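Local coordinates for protein DNA alpha-glucosyltransferase (Enterobacteria phage T4, PDB 1XV5) that belongs to the GT-B class of glycosyltransferases, with two parallel-sheet domains, and holds uridine-5'-diphosphate in this model, at residues 5-10 and 79-84. Sequence-based numbering, arbitrary orientation.
Sequences CIFMAR and LIINSV
S83 turns its hydroxyl between its own backbone N and carbonyl carbon (chi1 63°), which brings OG to R10 N. With CG anti to the backbone N (chi1 174°) and chi2 at 64°, L79 CD1 reaches C5. There CD1 packs 3.7 Å from C5 SG and also touches F7 CB.

The two strands run parallel. I80 N donates to C5 O at 2.8 Å, and F7 N donates to I80 O at 2.7 Å. N82 N continues the series to F7 O at 3.0 Å. The first two bonds are almost straight. A9 N to S83 O is a weak, bent bond. S83 OG takes over as acceptor for R10 N at 3.1 Å. S83 thus meets both residues that follow strand 3-8, A9 through its weak carbonyl bond and R10 through OG.

F7 and I81 lie on the same face as C5 and L79. A9 CB sits 3.8 Å above the F7 ring plane, toward its rim. Y97 of helix 91-103 touches F7, A9, I81 and V84. I6 and I80 line the other face, where Q24 of helix 17-30 meets I80.

R10 extends past V84. Its NH1 and V84 O share a water, while NE forms a salt bridge with E13. The R10 side chain is about 10 Å from the bound UDP.

Strand 3-8 lies between strands 34-40 and 78-83 in a parallel sheet. The C-terminal ends of 3-8 and 78-83 meet where the strand order reverses, the usual cleft position of a Rossmann-like domain, here one of the two in a GT-B fold.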
loop_
_atom_site.group_PDB
_atom_site.type_symbol
_atom_site.label_atom_id
_atom_site.label_comp_id
_atom_site.label_asym_id
_atom_site.label_seq_id
_atom_site.Cartn_x
_atom_site.Cartn_y
_atom_site.Cartn_z
ATOM N N CYS A 5 -9.979 -17.863 -4.049
ATOM C CA CYS A 5 -10.161 -17.000 -5.209
ATOM C C CYS A 5 -10.027 -15.563 -4.737
ATOM O O CYS A 5 -10.830 -15.092 -3.933
ATOM C CB CYS A 5 -11.535 -17.182 -5.857
ATOM S SG CYS A 5 -11.804 -16.032 -7.255
ATOM N N ILE A 6 -8.996 -14.881 -5.224
ATOM C CA ILE A 6 -8.757 -13.490 -4.868
ATOM C C ILE A 6 -9.343 -12.654 -5.998
ATOM O O ILE A 6 -8.903 -12.739 -7.145
ATOM C CB ILE A 6 -7.251 -13.225 -4.707
ATOM C CG1 ILE A 6 -6.687 -14.180 -3.650
ATOM C CG2 ILE A 6 -7.015 -11.772 -4.302
ATOM C CD1 ILE A 6 -5.181 -14.118 -3.491
ATOM N N PHE A 7 -10.335 -11.843 -5.650
ATOM C CA PHE A 7 -11.075 -11.037 -6.613
ATOM C C PHE A 7 -10.940 -9.521 -6.440
ATOM O O PHE A 7 -11.255 -8.978 -5.381
ATOM C CB PHE A 7 -12.551 -11.447 -6.499
ATOM C CG PHE A 7 -13.457 -10.865 -7.551
ATOM C CD1 PHE A 7 -14.827 -10.771 -7.305
ATOM C CD2 PHE A 7 -12.972 -10.468 -8.792
ATOM C CE1 PHE A 7 -15.703 -10.292 -8.277
ATOM C CE2 PHE A 7 -13.843 -9.987 -9.773
ATOM C CZ PHE A 7 -15.210 -9.901 -9.513
ATOM N N MET A 8 -10.465 -8.850 -7.487
ATOM C CA MET A 8 -10.343 -7.392 -7.491
ATOM C C MET A 8 -11.389 -6.871 -8.477
ATOM O O MET A 8 -11.098 -6.669 -9.658
ATOM C CB MET A 8 -8.945 -6.951 -7.935
ATOM C CG MET A 8 -7.893 -7.011 -6.837
ATOM S SD MET A 8 -6.257 -6.473 -7.403
ATOM C CE MET A 8 -5.708 -7.953 -8.208
ATOM N N ALA A 9 -12.608 -6.663 -7.984
ATOM C CA ALA A 9 -13.715 -6.196 -8.816
ATOM C C ALA A 9 -13.576 -4.764 -9.320
ATOM O O ALA A 9 -14.345 -4.330 -10.178
ATOM C CB ALA A 9 -15.034 -6.359 -8.067
ATOM N N ARG A 10 -12.609 -4.021 -8.793
ATOM C CA ARG A 10 -12.409 -2.646 -9.242
ATOM C C ARG A 10 -11.518 -2.666 -10.479
ATOM O O ARG A 10 -11.565 -1.760 -11.313
ATOM C CB ARG A 10 -11.739 -1.814 -8.144
ATOM C CG ARG A 10 -11.435 -0.367 -8.533
ATOM C CD ARG A 10 -10.681 0.351 -7.416
ATOM N NE ARG A 10 -10.229 1.686 -7.809
ATOM C CZ ARG A 10 -11.020 2.747 -7.942
ATOM N NH1 ARG A 10 -12.319 2.644 -7.710
ATOM N NH2 ARG A 10 -10.510 3.915 -8.311
ATOM N N LEU A 79 -13.650 -16.953 -0.905
ATOM C CA LEU A 79 -13.589 -15.890 -1.901
ATOM C C LEU A 79 -13.153 -14.615 -1.193
ATOM O O LEU A 79 -13.802 -14.173 -0.245
ATOM C CB LEU A 79 -14.960 -15.667 -2.546
ATOM C CG LEU A 79 -15.036 -14.467 -3.497
ATOM C CD1 LEU A 79 -14.117 -14.692 -4.687
ATOM C CD2 LEU A 79 -16.473 -14.274 -3.966
ATOM N N ILE A 80 -12.053 -14.033 -1.651
ATOM C CA ILE A 80 -11.542 -12.816 -1.046
ATOM C C ILE A 80 -11.738 -11.643 -1.990
ATOM O O ILE A 80 -11.156 -11.599 -3.071
ATOM C CB ILE A 80 -10.049 -12.958 -0.701
ATOM C CG1 ILE A 80 -9.853 -14.153 0.237
ATOM C CG2 ILE A 80 -9.542 -11.675 -0.044
ATOM C CD1 ILE A 80 -8.407 -14.446 0.577
ATOM N N ILE A 81 -12.574 -10.699 -1.580
ATOM C CA ILE A 81 -12.851 -9.528 -2.393
ATOM C C ILE A 81 -12.062 -8.339 -1.855
ATOM O O ILE A 81 -12.357 -7.816 -0.777
ATOM C CB ILE A 81 -14.354 -9.211 -2.388
ATOM C CG1 ILE A 81 -15.132 -10.452 -2.838
ATOM C CG2 ILE A 81 -14.642 -8.040 -3.317
ATOM C CD1 ILE A 81 -16.637 -10.253 -2.914
ATOM N N ASN A 82 -11.053 -7.923 -2.611
ATOM C CA ASN A 82 -10.201 -6.815 -2.197
ATOM C C ASN A 82 -10.583 -5.450 -2.753
ATOM O O ASN A 82 -10.033 -4.434 -2.333
ATOM C CB ASN A 82 -8.741 -7.128 -2.530
ATOM C CG ASN A 82 -8.163 -8.205 -1.633
ATOM O OD1 ASN A 82 -8.395 -8.206 -0.426
ATOM N ND2 ASN A 82 -7.399 -9.119 -2.216
ATOM N N SER A 83 -11.519 -5.419 -3.694
ATOM C CA SER A 83 -11.971 -4.155 -4.262
ATOM C C SER A 83 -13.292 -4.352 -4.993
ATOM O O SER A 83 -13.615 -5.462 -5.419
ATOM C CB SER A 83 -10.922 -3.580 -5.224
ATOM O OG SER A 83 -10.706 -4.431 -6.335
ATOM N N VAL A 84 -14.054 -3.273 -5.126
ATOM C CA VAL A 84 -15.344 -3.319 -5.808
ATOM C C VAL A 84 -15.342 -2.316 -6.964
ATOM O O VAL A 84 -14.475 -1.447 -7.034
ATOM C CB VAL A 84 -16.503 -2.992 -4.832
ATOM C CG1 VAL A 84 -16.466 -3.951 -3.644
ATOM C CG2 VAL A 84 -16.407 -1.543 -4.360
HETATM O O HOH W 1 -13.949 1.059 -6.797
#